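Local coordinates for uncharacterized protein (Eubacterium rectale, PDB 5COZ) that is of unknown function but probably contains a YycH-like domain and is probably a membrane-anchored lipoprotein, at residues I49-A54 / P319-Y324; T143-F148 / R227-E232; T267-E272 / D348-E353. All coordinates share one frame; numbering follows the deposited sequence.

Contact 1: residues I49-A54 / P319-Y324; sequences INIWDA and PVWVVY
I51 meets W321 through one methyl group. Its CG2 lies 3.6 Å from W321 CH2 and 4.0 Å from W321 CZ3, so it touches the far end of the six-membered ring. The methyl comes in at the ring edge, near the ring plane, and not over a face. The two side chains lie side by side and point the same way. In I51, CG1 sits between the backbone N and the carbonyl carbon (chi1 55°). This leaves CG2 beside the backbone N, where it meets the indole, while the rest of the side chain leads away. N50 adds a looser approach, with its O 4.4 Å from W321 CZ3. The contact joins two parts of one mixed sheet. Strand 43-50 ends here, and I51 to A54 form a type II' turn closed by A54 N to I51 O at 3.1 Å. W321 lies within the long strand 314-330. The two strands do not pair directly, because strand 295-311 runs between them and bonds to both. The indole therefore reaches past it, packing on L303 of that strand. NE1 of W321 is hydrogen-bonded to L274 O, which helps fix the rotation of the ring. P276 and I279 of helix 276-288 also pack against it. On N50, ND2 bonds to E300 and OD1 to K186, so both ends of the amide are held.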
ATOM      1  N   ILE A  49      -8.635  11.665   3.744  1.00  7.95           N
ATOM      2  CA  ILE A  49      -8.674  11.288   5.150  1.00  6.69           C
ATOM      3  C   ILE A  49      -9.066   9.830   5.172  1.00  8.67           C
ATOM      4  O   ILE A  49     -10.129   9.492   4.655  1.00  9.14           O
ATOM      5  CB  ILE A  49      -9.663  12.152   5.968  1.00  8.98           C
ATOM      6  CG1 ILE A  49      -9.388  13.677   5.801  1.00  9.64           C
ATOM      7  CG2 ILE A  49      -9.691  11.718   7.449  1.00 10.53           C
ATOM      8  CD1 ILE A  49      -8.038  14.152   6.379  1.00 13.14           C
ATOM      9  N   ASN A  50      -8.199   8.970   5.703  1.00  7.31           N
ATOM     10  CA  ASN A  50      -8.478   7.525   5.696  1.00  6.94           C
ATOM     11  C   ASN A  50      -8.506   6.944   7.079  1.00  8.41           C
ATOM     12  O   ASN A  50      -7.459   6.850   7.761  1.00  6.70           O
ATOM     13  CB  ASN A  50      -7.412   6.798   4.885  1.00  6.52           C
ATOM     14  CG  ASN A  50      -7.633   6.868   3.404  1.00 11.59           C
ATOM     15  OD1 ASN A  50      -8.770   6.724   2.936  1.00 10.29           O
ATOM     16  ND2 ASN A  50      -6.539   6.986   2.635  1.00  9.68           N
ATOM     17  N   ILE A  51      -9.725   6.570   7.535  1.00  6.91           N
ATOM     18  CA  ILE A  51      -9.872   5.868   8.817  1.00  7.03           C
ATOM     19  C   ILE A  51     -10.341   4.429   8.539  1.00  7.01           C
ATOM     20  O   ILE A  51     -10.588   3.660   9.468  1.00  7.40           O
ATOM     21  CB  ILE A  51     -10.716   6.622   9.885  1.00  9.81           C
ATOM     22  CG1 ILE A  51     -12.125   7.013   9.400  1.00 10.81           C
ATOM     23  CG2 ILE A  51      -9.930   7.863  10.315  1.00 11.23           C
ATOM     24  CD1 ILE A  51     -13.162   5.880   9.505  1.00 11.70           C
ATOM     25  N   TRP A  52     -10.487   4.084   7.244  1.00  6.61           N
ATOM     26  CA  TRP A  52     -10.687   2.700   6.796  1.00  6.69           C
ATOM     27  C   TRP A  52     -11.930   2.119   7.468  1.00  8.65           C
ATOM     28  O   TRP A  52     -12.965   2.789   7.459  1.00  8.89           O
ATOM     29  CB  TRP A  52      -9.387   1.892   7.051  1.00  5.93           C
ATOM     30  CG  TRP A  52      -8.176   2.585   6.479  1.00  5.65           C
ATOM     31  CD1 TRP A  52      -7.262   3.344   7.159  1.00  7.74           C
ATOM     32  CD2 TRP A  52      -7.759   2.588   5.102  1.00  5.42           C
ATOM     33  NE1 TRP A  52      -6.291   3.815   6.288  1.00  6.90           N
ATOM     34  CE2 TRP A  52      -6.586   3.378   5.018  1.00  6.74           C
ATOM     35  CE3 TRP A  52      -8.313   2.070   3.918  1.00  6.33           C
ATOM     36  CZ2 TRP A  52      -5.927   3.612   3.803  1.00  6.79           C
ATOM     37  CZ3 TRP A  52      -7.647   2.281   2.715  1.00  7.82           C
ATOM     38  CH2 TRP A  52      -6.492   3.074   2.660  1.00  7.69           C
ATOM     39  N   ASP A  53     -11.843   0.912   8.054  1.00  6.57           N
ATOM     40  CA  ASP A  53     -13.017   0.302   8.652  1.00  6.50           C
ATOM     41  C   ASP A  53     -12.987   0.375  10.183  1.00  9.89           C
ATOM     42  O   ASP A  53     -13.690  -0.390  10.855  1.00 10.11           O
ATOM     43  CB  ASP A  53     -13.133  -1.157   8.167  1.00  7.66           C
ATOM     44  CG  ASP A  53     -13.266  -1.274   6.656  1.00 10.56           C
ATOM     45  OD1 ASP A  53     -13.784  -0.334   6.029  1.00 10.61           O
ATOM     46  OD2 ASP A  53     -12.849  -2.298   6.104  1.00 12.07           O
ATOM     47  N   ALA A  54     -12.249   1.363  10.746  1.00  8.03           N
ATOM     48  CA  ALA A  54     -12.218   1.533  12.195  1.00  8.30           C
ATOM     49  C   ALA A  54     -13.608   1.897  12.717  1.00 11.60           C
ATOM     50  O   ALA A  54     -14.286   2.717  12.096  1.00 11.61           O
ATOM     51  CB  ALA A  54     -11.238   2.642  12.551  1.00  9.25           C
ATOM     52  N   PRO A 319      -1.243   1.450  16.770  1.00  5.43           N
ATOM     53  CA  PRO A 319      -1.807   2.387  15.793  1.00  5.23           C
ATOM     54  C   PRO A 319      -0.967   3.641  15.664  1.00  8.19           C
ATOM     55  O   PRO A 319      -0.424   4.168  16.661  1.00  7.21           O
ATOM     56  CB  PRO A 319      -3.185   2.732  16.384  1.00  6.70           C
ATOM     57  CG  PRO A 319      -2.979   2.602  17.895  1.00  9.16           C
ATOM     58  CD  PRO A 319      -2.042   1.414  18.019  1.00  7.11           C
ATOM     59  N   VAL A 320      -0.910   4.135  14.437  1.00  6.18           N
ATOM     60  CA  VAL A 320      -0.216   5.370  14.103  1.00  4.52           C
ATOM     61  C   VAL A 320      -1.109   6.211  13.202  1.00  6.69           C
ATOM     62  O   VAL A 320      -1.941   5.676  12.456  1.00  6.33           O
ATOM     63  CB  VAL A 320       1.171   5.111  13.405  1.00  6.77           C
ATOM     64  CG1 VAL A 320       2.134   4.435  14.369  1.00  6.76           C
ATOM     65  CG2 VAL A 320       1.043   4.308  12.100  1.00  7.23           C
ATOM     66  N   TRP A 321      -0.905   7.533  13.247  1.00  5.88           N
ATOM     67  CA  TRP A 321      -1.432   8.451  12.248  1.00  5.57           C
ATOM     68  C   TRP A 321      -0.294   8.797  11.303  1.00  7.01           C
ATOM     69  O   TRP A 321       0.765   9.240  11.772  1.00  7.17           O
ATOM     70  CB  TRP A 321      -1.976   9.726  12.900  1.00  5.84           C
ATOM     71  CG  TRP A 321      -3.309   9.579  13.555  1.00  6.05           C
ATOM     72  CD1 TRP A 321      -3.574   9.631  14.893  1.00  8.48           C
ATOM     73  CD2 TRP A 321      -4.579   9.493  12.894  1.00  5.87           C
ATOM     74  NE1 TRP A 321      -4.936   9.549  15.113  1.00  8.66           N
ATOM     75  CE2 TRP A 321      -5.576   9.492  13.901  1.00  8.45           C
ATOM     76  CE3 TRP A 321      -4.973   9.406  11.547  1.00  6.23           C
ATOM     77  CZ2 TRP A 321      -6.946   9.420  13.607  1.00  8.12           C
ATOM     78  CZ3 TRP A 321      -6.336   9.350  11.250  1.00  8.03           C
ATOM     79  CH2 TRP A 321      -7.303   9.348  12.272  1.00  8.67           C
ATOM     80  N   VAL A 322      -0.478   8.535  10.001  1.00  6.11           N
ATOM     81  CA  VAL A 322       0.542   8.822   8.998  1.00  5.31           C
ATOM     82  C   VAL A 322       0.079  10.019   8.201  1.00  7.39           C
ATOM     83  O   VAL A 322      -1.078  10.054   7.769  1.00  7.33           O
ATOM     84  CB  VAL A 322       0.804   7.618   8.056  1.00  6.86           C
ATOM     85  CG1 VAL A 322       2.004   7.929   7.155  1.00  6.76           C
ATOM     86  CG2 VAL A 322       1.077   6.349   8.869  1.00  7.12           C
ATOM     87  N   VAL A 323       0.969  10.996   7.984  1.00  5.49           N
ATOM     88  CA  VAL A 323       0.689  12.131   7.118  1.00  5.63           C
ATOM     89  C   VAL A 323       1.599  12.017   5.912  1.00  7.27           C
ATOM     90  O   VAL A 323       2.816  12.049   6.038  1.00  7.62           O
ATOM     91  CB  VAL A 323       0.873  13.502   7.824  1.00  7.59           C
ATOM     92  CG1 VAL A 323       0.552  14.662   6.867  1.00  9.27           C
ATOM     93  CG2 VAL A 323      -0.007  13.578   9.065  1.00  7.83           C
ATOM     94  N   TYR A 324       0.988  11.890   4.726  1.00  6.07           N
ATOM     95  CA  TYR A 324       1.722  11.820   3.472  1.00  5.37           C
ATOM     96  C   TYR A 324       1.666  13.191   2.851  1.00  7.51           C
ATOM     97  O   TYR A 324       0.583  13.806   2.826  1.00  7.49           O
ATOM     98  CB  TYR A 324       1.086  10.779   2.532  1.00  5.76           C
ATOM     99  CG  TYR A 324       1.048   9.384   3.122  1.00  5.40           C
ATOM    100  CD1 TYR A 324      -0.066   8.939   3.837  1.00  5.46           C
ATOM    101  CD2 TYR A 324       2.065   8.468   2.862  1.00  6.33           C
ATOM    102  CE1 TYR A 324      -0.145   7.628   4.318  1.00  6.83           C
ATOM    103  CE2 TYR A 324       2.000   7.160   3.348  1.00  6.09           C
ATOM    104  CZ  TYR A 324       0.879   6.735   4.039  1.00  6.90           C
ATOM    105  OH  TYR A 324       0.817   5.457   4.540  1.00  7.97           O
TER

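Contact 2: residues T143-F148 / R227-E232; sequences TYYSPF and RCPENE
Two irregular loops meet here: one between helices 130-137 and 165-178, the other leading from strand 223-224 into helix 232-235. P229 of the second loop points its ring at Y145 and S146 of the first. Its CG lies 3.8 Å from Y145 CD2, at the edge of the aromatic ring and near its plane. The two side chains cross obliquely. S146 OG also approaches the same proline carbon, with OG to P229 CG at 3.2 Å. This approach is doubtful, because S146 was deposited in two conformers and it is described for one of them. Y145 CG lies trans to the backbone N (chi1 176°), which brings the CD2 edge of the ring to the proline. Y145 OH is hydrogen-bonded to L343 O on strand 338-348. Y344 of the same strand packs on P229, so both loops rest on that strand. Two residues after the proline, N231 is the N-cap of helix 232-235. No hydrogen bond joins the two loops here. They probably meet by the apolar packing of P229 CG on Y145 CD2, while the polar bonds of Y145 are made to L343 and E241.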
ATOM      1  N   THR A 143       4.889   0.726  -8.119  1.00  9.31           N
ATOM      2  CA  THR A 143       4.070   0.538  -6.942  1.00  8.60           C
ATOM      3  C   THR A 143       4.570   1.282  -5.703  1.00  9.93           C
ATOM      4  O   THR A 143       3.865   1.219  -4.697  1.00 11.46           O
ATOM      5  CB  THR A 143       3.976  -0.961  -6.596  1.00 12.38           C
ATOM      6  OG1 THR A 143       5.289  -1.437  -6.287  1.00 13.31           O
ATOM      7  CG2 THR A 143       3.366  -1.801  -7.744  1.00 14.30           C
ATOM      8  N   TYR A 144       5.788   1.864  -5.713  1.00  8.85           N
ATOM      9  CA  TYR A 144       6.349   2.463  -4.502  1.00  8.37           C
ATOM     10  C   TYR A 144       5.940   3.900  -4.317  1.00 10.24           C
ATOM     11  O   TYR A 144       6.009   4.712  -5.241  1.00 10.86           O
ATOM     12  CB  TYR A 144       7.885   2.403  -4.519  1.00  9.36           C
ATOM     13  CG  TYR A 144       8.427   0.997  -4.450  1.00 11.90           C
ATOM     14  CD1 TYR A 144       8.568   0.223  -5.599  1.00 15.57           C
ATOM     15  CD2 TYR A 144       8.827   0.445  -3.240  1.00 14.29           C
ATOM     16  CE1 TYR A 144       9.023  -1.094  -5.531  1.00 16.83           C
ATOM     17  CE2 TYR A 144       9.297  -0.864  -3.161  1.00 15.96           C
ATOM     18  CZ  TYR A 144       9.405  -1.625  -4.309  1.00 21.61           C
ATOM     19  OH  TYR A 144       9.886  -2.916  -4.216  1.00 26.37           O
ATOM     20  N   TYR A 145       5.596   4.236  -3.064  1.00  8.59           N
ATOM     21  CA  TYR A 145       5.280   5.626  -2.728  1.00  7.14           C
ATOM     22  C   TYR A 145       6.538   6.500  -2.906  1.00 11.19           C
ATOM     23  O   TYR A 145       6.462   7.594  -3.468  1.00 10.51           O
ATOM     24  CB  TYR A 145       4.793   5.699  -1.275  1.00  8.22           C
ATOM     25  CG  TYR A 145       4.536   7.113  -0.816  1.00  7.46           C
ATOM     26  CD1 TYR A 145       3.395   7.803  -1.232  1.00  8.57           C
ATOM     27  CD2 TYR A 145       5.423   7.760   0.037  1.00  6.05           C
ATOM     28  CE1 TYR A 145       3.162   9.118  -0.841  1.00  7.75           C
ATOM     29  CE2 TYR A 145       5.190   9.072   0.457  1.00  5.96           C
ATOM     30  CZ  TYR A 145       4.061   9.744   0.005  1.00  7.86           C
ATOM     31  OH  TYR A 145       3.827  11.038   0.366  1.00  8.90           O
ATOM     32  N   SER A 146       7.693   6.018  -2.404  0.50  8.97           N
ATOM     33  CA  SER A 146       8.948   6.751  -2.539  0.50 10.16           C
ATOM     34  C   SER A 146       9.584   6.508  -3.889  0.50 14.48           C
ATOM     35  O   SER A 146       9.597   5.368  -4.370  0.50 14.37           O
ATOM     36  CB  SER A 146       9.944   6.310  -1.472  0.50 12.96           C
ATOM     37  OG  SER A 146       9.479   6.598  -0.171  0.50 12.60           O
ATOM     38  N   PRO A 147      10.233   7.517  -4.473  1.00 11.81           N
ATOM     39  CA  PRO A 147      10.389   8.918  -4.025  1.00 10.52           C
ATOM     40  C   PRO A 147       9.406   9.927  -4.626  1.00 10.80           C
ATOM     41  O   PRO A 147       9.413  11.078  -4.198  1.00 10.04           O
ATOM     42  CB  PRO A 147      11.808   9.251  -4.516  1.00 13.19           C
ATOM     43  CG  PRO A 147      11.928   8.480  -5.832  1.00 17.90           C
ATOM     44  CD  PRO A 147      10.985   7.280  -5.731  1.00 14.47           C
ATOM     45  N   PHE A 148       8.575   9.517  -5.593  1.00 10.95           N
ATOM     46  CA  PHE A 148       7.723  10.480  -6.295  1.00 11.01           C
ATOM     47  C   PHE A 148       6.232  10.165  -6.268  1.00 13.48           C
ATOM     48  O   PHE A 148       5.426  11.000  -6.701  1.00 14.18           O
ATOM     49  CB  PHE A 148       8.147  10.554  -7.780  1.00 14.07           C
ATOM     50  CG  PHE A 148       9.620  10.796  -8.018  1.00 17.44           C
ATOM     51  CD1 PHE A 148      10.258  11.904  -7.470  1.00 20.37           C
ATOM     52  CD2 PHE A 148      10.363   9.934  -8.818  1.00 22.47           C
ATOM     53  CE1 PHE A 148      11.628  12.129  -7.695  1.00 23.02           C
ATOM     54  CE2 PHE A 148      11.721  10.173  -9.066  1.00 26.26           C
ATOM     55  CZ  PHE A 148      12.348  11.263  -8.491  1.00 24.13           C
ATOM     56  N   ARG A 227       1.231   1.465   5.382  1.00  6.77           N
ATOM     57  CA  ARG A 227       1.515   1.728   3.972  1.00  7.04           C
ATOM     58  C   ARG A 227       2.739   2.635   3.830  1.00  9.15           C
ATOM     59  O   ARG A 227       3.009   3.134   2.748  1.00  8.96           O
ATOM     60  CB  ARG A 227       0.296   2.348   3.297  1.00  6.84           C
ATOM     61  CG  ARG A 227      -0.849   1.333   3.189  1.00  9.67           C
ATOM     62  CD  ARG A 227      -2.197   2.021   3.160  1.00  9.62           C
ATOM     63  NE  ARG A 227      -2.429   2.883   2.000  1.00 10.46           N
ATOM     64  CZ  ARG A 227      -2.679   4.197   2.068  1.00 11.70           C
ATOM     65  NH1 ARG A 227      -2.539   4.849   3.214  1.00  7.31           N
ATOM     66  NH2 ARG A 227      -3.040   4.869   0.979  1.00 10.26           N
ATOM     67  N   CYS A 228       3.499   2.812   4.918  1.00  7.00           N
ATOM     68  CA  CYS A 228       4.706   3.593   4.900  1.00  8.90           C
ATOM     69  C   CYS A 228       5.800   2.894   4.099  1.00  9.50           C
ATOM     70  O   CYS A 228       5.959   1.675   4.179  1.00  9.78           O
ATOM     71  CB  CYS A 228       5.202   3.834   6.327  1.00 10.76           C
ATOM     72  SG  CYS A 228       4.197   4.994   7.255  1.00 14.39           S
ATOM     73  N   PRO A 229       6.682   3.685   3.503  1.00  8.38           N
ATOM     74  CA  PRO A 229       7.922   3.118   2.934  1.00  7.90           C
ATOM     75  C   PRO A 229       8.786   2.438   4.006  1.00 10.36           C
ATOM     76  O   PRO A 229       8.632   2.681   5.212  1.00  8.98           O
ATOM     77  CB  PRO A 229       8.674   4.375   2.460  1.00  8.82           C
ATOM     78  CG  PRO A 229       7.575   5.359   2.140  1.00 12.43           C
ATOM     79  CD  PRO A 229       6.580   5.138   3.270  1.00  8.93           C
ATOM     80  N   GLU A 230       9.757   1.632   3.537  1.00  8.59           N
ATOM     81  CA  GLU A 230      10.728   1.002   4.429  1.00  8.37           C
ATOM     82  C   GLU A 230      11.386   2.067   5.319  1.00 10.54           C
ATOM     83  O   GLU A 230      11.881   3.097   4.820  1.00 11.47           O
ATOM     84  CB  GLU A 230      11.794   0.273   3.598  1.00  9.90           C
ATOM     85  CG  GLU A 230      12.822  -0.439   4.461  1.00 10.59           C
ATOM     86  CD  GLU A 230      13.921  -1.138   3.676  1.00 25.44           C
ATOM     87  OE1 GLU A 230      13.676  -1.512   2.510  1.00 25.81           O
ATOM     88  OE2 GLU A 230      15.010  -1.358   4.249  1.00 36.29           O
ATOM     89  N   ASN A 231      11.458   1.792   6.620  1.00  8.13           N
ATOM     90  CA  ASN A 231      12.097   2.678   7.587  1.00  7.82           C
ATOM     91  C   ASN A 231      12.551   1.791   8.730  1.00  8.88           C
ATOM     92  O   ASN A 231      11.910   1.678   9.781  1.00  9.52           O
ATOM     93  CB  ASN A 231      11.146   3.787   8.062  1.00 10.46           C
ATOM     94  CG  ASN A 231      11.813   4.799   8.976  1.00 22.97           C
ATOM     95  OD1 ASN A 231      12.932   4.604   9.466  1.00 16.09           O
ATOM     96  ND2 ASN A 231      11.072   5.830   9.360  1.00 23.88           N
ATOM     97  N   GLU A 232      13.661   1.101   8.474  1.00  7.26           N
ATOM     98  CA  GLU A 232      14.146   0.098   9.400  1.00  7.11           C
ATOM     99  C   GLU A 232      14.552   0.716  10.756  1.00  9.50           C
ATOM    100  O   GLU A 232      14.472   0.029  11.778  1.00  9.19           O
ATOM    101  CB  GLU A 232      15.308  -0.663   8.732  1.00  8.33           C
ATOM    102  CG  GLU A 232      15.791  -1.859   9.533  1.00  8.83           C
ATOM    103  CD  GLU A 232      16.540  -2.883   8.707  1.00 12.90           C
ATOM    104  OE1 GLU A 232      16.882  -2.603   7.535  1.00 12.57           O
ATOM    105  OE2 GLU A 232      16.741  -3.997   9.233  1.00 11.96           O
TER

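Contact 3: residues T267-E272 / D348-E353; sequences TTETGE and DAYTGE
Y350 CG lies beside the backbone N, anti to the carbonyl carbon (chi1 -58°), and this carries the ring across to G271 and E272 at the end of strand 262-272. The ring meets the strand edge-on. G271 O lies in the ring plane, 3.4 Å from Y350 CE1. E272 O is also in plane, 3.7 Å from Y350 CD1. G271 has no side chain, and a beta carbon there would come tight against the ring. E269 is a looser neighbour, its OE2 4.4 Å from Y350 CE2. The phenol OH is hydrogen-bonded to S61 and to V59 O of strand 58-66, the antiparallel neighbour of strand 262-272. One water gives hydrogen bonds to E272 O and to Y350 O, both at 2.7 Å, and so bridges the two backbones. The loop that carries Y350 follows strand 338-348 and is shaped by D348. D348 OD1 takes Y350 N at 2.8 Å, an Asx turn, and T351 N from above the carboxylate plane. An alanine at Y350 is likely to open a gap beside G271 and leave S61 and V59 without their phenol partner. No direct hydrogen bond links the two segments. The aromatic C-H edge faces carbonyl oxygens, which implies a weakly polar contact at the surface, with the bridging water probably the stronger tie.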
ATOM      1  N   THR A 267      -3.807  -9.033  22.640  1.00  8.70           N
ATOM      2  CA  THR A 267      -3.951  -7.612  22.916  1.00  8.16           C
ATOM      3  C   THR A 267      -3.018  -7.282  24.059  1.00 11.36           C
ATOM      4  O   THR A 267      -3.025  -7.994  25.079  1.00 12.78           O
ATOM      5  CB  THR A 267      -5.406  -7.300  23.291  1.00 11.74           C
ATOM      6  OG1 THR A 267      -6.243  -7.669  22.195  1.00 11.14           O
ATOM      7  CG2 THR A 267      -5.617  -5.813  23.614  1.00 12.73           C
ATOM      8  N   THR A 268      -2.275  -6.182  23.939  1.00  9.65           N
ATOM      9  CA  THR A 268      -1.357  -5.770  25.027  1.00 11.10           C
ATOM     10  C   THR A 268      -1.963  -4.614  25.810  1.00 18.96           C
ATOM     11  O   THR A 268      -1.840  -4.567  27.032  1.00 21.63           O
ATOM     12  CB  THR A 268       0.020  -5.394  24.466  1.00 11.80           C
ATOM     13  OG1 THR A 268      -0.168  -4.422  23.435  1.00 13.56           O
ATOM     14  CG2 THR A 268       0.769  -6.598  23.913  1.00 15.03           C
ATOM     15  N   GLU A 269      -2.568  -3.666  25.111  1.00 16.99           N
ATOM     16  CA  GLU A 269      -3.231  -2.510  25.710  1.00 18.05           C
ATOM     17  C   GLU A 269      -4.283  -1.978  24.756  1.00 17.13           C
ATOM     18  O   GLU A 269      -4.307  -2.330  23.581  1.00 14.55           O
ATOM     19  CB  GLU A 269      -2.220  -1.412  26.083  1.00 20.68           C
ATOM     20  CG  GLU A 269      -1.437  -0.871  24.899  1.00 33.95           C
ATOM     21  CD  GLU A 269      -0.207  -0.034  25.197  1.00 64.14           C
ATOM     22  OE1 GLU A 269       0.049   0.268  26.387  1.00 68.48           O
ATOM     23  OE2 GLU A 269       0.506   0.321  24.229  1.00 54.79           O
ATOM     24  N   THR A 270      -5.206  -1.211  25.287  1.00 13.48           N
ATOM     25  CA  THR A 270      -6.252  -0.579  24.500  1.00 12.20           C
ATOM     26  C   THR A 270      -6.344   0.836  25.002  1.00 15.44           C
ATOM     27  O   THR A 270      -6.257   1.088  26.204  1.00 16.03           O
ATOM     28  CB  THR A 270      -7.596  -1.310  24.611  1.00 18.08           C
ATOM     29  OG1 THR A 270      -7.411  -2.715  24.384  1.00 18.94           O
ATOM     30  CG2 THR A 270      -8.659  -0.739  23.651  1.00 17.72           C
ATOM     31  N   GLY A 271      -6.545   1.750  24.091  1.00 11.09           N
ATOM     32  CA  GLY A 271      -6.691   3.134  24.491  1.00 11.60           C
ATOM     33  C   GLY A 271      -7.363   3.919  23.409  1.00 12.25           C
ATOM     34  O   GLY A 271      -7.508   3.452  22.273  1.00 10.21           O
ATOM     35  N   GLU A 272      -7.705   5.150  23.743  1.00 11.07           N
ATOM     36  CA  GLU A 272      -8.313   6.065  22.807  1.00 10.46           C
ATOM     37  C   GLU A 272      -7.225   6.774  22.040  1.00 11.40           C
ATOM     38  O   GLU A 272      -6.256   7.255  22.633  1.00 11.05           O
ATOM     39  CB  GLU A 272      -9.138   7.086  23.605  1.00 13.19           C
ATOM     40  CG  GLU A 272     -10.061   7.927  22.760  1.00 23.62           C
ATOM     41  CD  GLU A 272     -11.127   8.653  23.561  1.00 45.52           C
ATOM     42  OE1 GLU A 272     -11.320   8.325  24.755  1.00 39.11           O
ATOM     43  OE2 GLU A 272     -11.771   9.559  22.989  1.00 34.87           O
ATOM     44  N   ASP A 348       2.632   8.453  16.837  1.00  5.37           N
ATOM     45  CA  ASP A 348       1.989   7.474  17.716  1.00  4.58           C
ATOM     46  C   ASP A 348       0.511   7.919  17.838  1.00  6.47           C
ATOM     47  O   ASP A 348       0.245   9.087  18.178  1.00  7.42           O
ATOM     48  CB  ASP A 348       2.725   7.476  19.064  1.00  5.71           C
ATOM     49  CG  ASP A 348       2.155   6.578  20.147  1.00 10.63           C
ATOM     50  OD1 ASP A 348       0.903   6.467  20.235  1.00  9.42           O
ATOM     51  OD2 ASP A 348       2.956   6.053  20.959  1.00 13.41           O
ATOM     52  N   ALA A 349      -0.458   7.017  17.530  1.00  6.01           N
ATOM     53  CA  ALA A 349      -1.847   7.508  17.507  1.00  7.03           C
ATOM     54  C   ALA A 349      -2.402   7.788  18.894  1.00  7.07           C
ATOM     55  O   ALA A 349      -3.351   8.565  18.996  1.00  8.29           O
ATOM     56  CB  ALA A 349      -2.754   6.527  16.775  1.00  7.77           C
ATOM     57  N   TYR A 350      -1.839   7.178  19.944  1.00  6.70           N
ATOM     58  CA  TYR A 350      -2.314   7.432  21.304  1.00  6.67           C
ATOM     59  C   TYR A 350      -1.740   8.708  21.852  1.00 10.37           C
ATOM     60  O   TYR A 350      -2.474   9.476  22.464  1.00 12.02           O
ATOM     61  CB  TYR A 350      -1.920   6.315  22.280  1.00  7.80           C
ATOM     62  CG  TYR A 350      -2.397   4.927  21.925  1.00  8.29           C
ATOM     63  CD1 TYR A 350      -3.760   4.627  21.851  1.00  9.05           C
ATOM     64  CD2 TYR A 350      -1.487   3.896  21.722  1.00  9.11           C
ATOM     65  CE1 TYR A 350      -4.196   3.328  21.569  1.00  9.38           C
ATOM     66  CE2 TYR A 350      -1.906   2.608  21.418  1.00  9.74           C
ATOM     67  CZ  TYR A 350      -3.262   2.316  21.410  1.00  9.22           C
ATOM     68  OH  TYR A 350      -3.627   1.024  21.099  1.00  8.77           O
ATOM     69  N   THR A 351      -0.417   8.901  21.708  1.00  8.03           N
ATOM     70  CA  THR A 351       0.233  10.013  22.393  1.00  8.18           C
ATOM     71  C   THR A 351       0.489  11.226  21.538  1.00 10.14           C
ATOM     72  O   THR A 351       0.732  12.294  22.098  1.00 10.66           O
ATOM     73  CB  THR A 351       1.575   9.553  22.986  1.00  9.20           C
ATOM     74  OG1 THR A 351       2.496   9.280  21.912  1.00  9.37           O
ATOM     75  CG2 THR A 351       1.448   8.342  23.913  1.00  9.30           C
ATOM     76  N   GLY A 352       0.492  11.067  20.221  1.00  7.12           N
ATOM     77  CA  GLY A 352       0.858  12.149  19.313  1.00  8.19           C
ATOM     78  C   GLY A 352       2.362  12.335  19.207  1.00  9.29           C
ATOM     79  O   GLY A 352       2.798  13.289  18.574  1.00  8.82           O
ATOM     80  N   GLU A 353       3.171  11.447  19.830  1.00  7.44           N
ATOM     81  CA  GLU A 353       4.642  11.492  19.678  1.00  7.14           C
ATOM     82  C   GLU A 353       4.971  11.450  18.189  1.00  8.48           C
ATOM     83  O   GLU A 353       4.539  10.529  17.498  1.00  8.02           O
ATOM     84  CB  GLU A 353       5.285  10.283  20.359  1.00  9.19           C
ATOM     85  CG  GLU A 353       6.794  10.200  20.104  1.00 12.33           C
ATOM     86  CD  GLU A 353       7.512   9.023  20.739  1.00 20.25           C
ATOM     87  OE1 GLU A 353       6.864   8.221  21.455  1.00 14.30           O
ATOM     88  OE2 GLU A 353       8.737   8.895  20.493  1.00 18.70           O
TER
HETATM   89  O   HOH W   1      -5.091   9.659  23.080  1.00 13.17           O

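Contacts 1 and 3 both reach the same mixed sheet, with centres 13 Å apart. Strand 314-330 links them: P319 O is 3.0 Å from A349 N, a probable hydrogen bond. The centres of contacts 1 and 2 are 16 Å apart, and the two touch where Y324 packs on R227 and Y145. Contacts 2 and 3 do not touch: their centres are 24 Å apart and their nearest atoms about 10 Å. Along the chain, contact 2 is nested inside the loop closed by contact 1, while contacts 1 and 3 cross. Contact 2 closes before contact 3 opens. Early, middle and late parts of the chain are thus brought together around the C-terminal strands of this sheet.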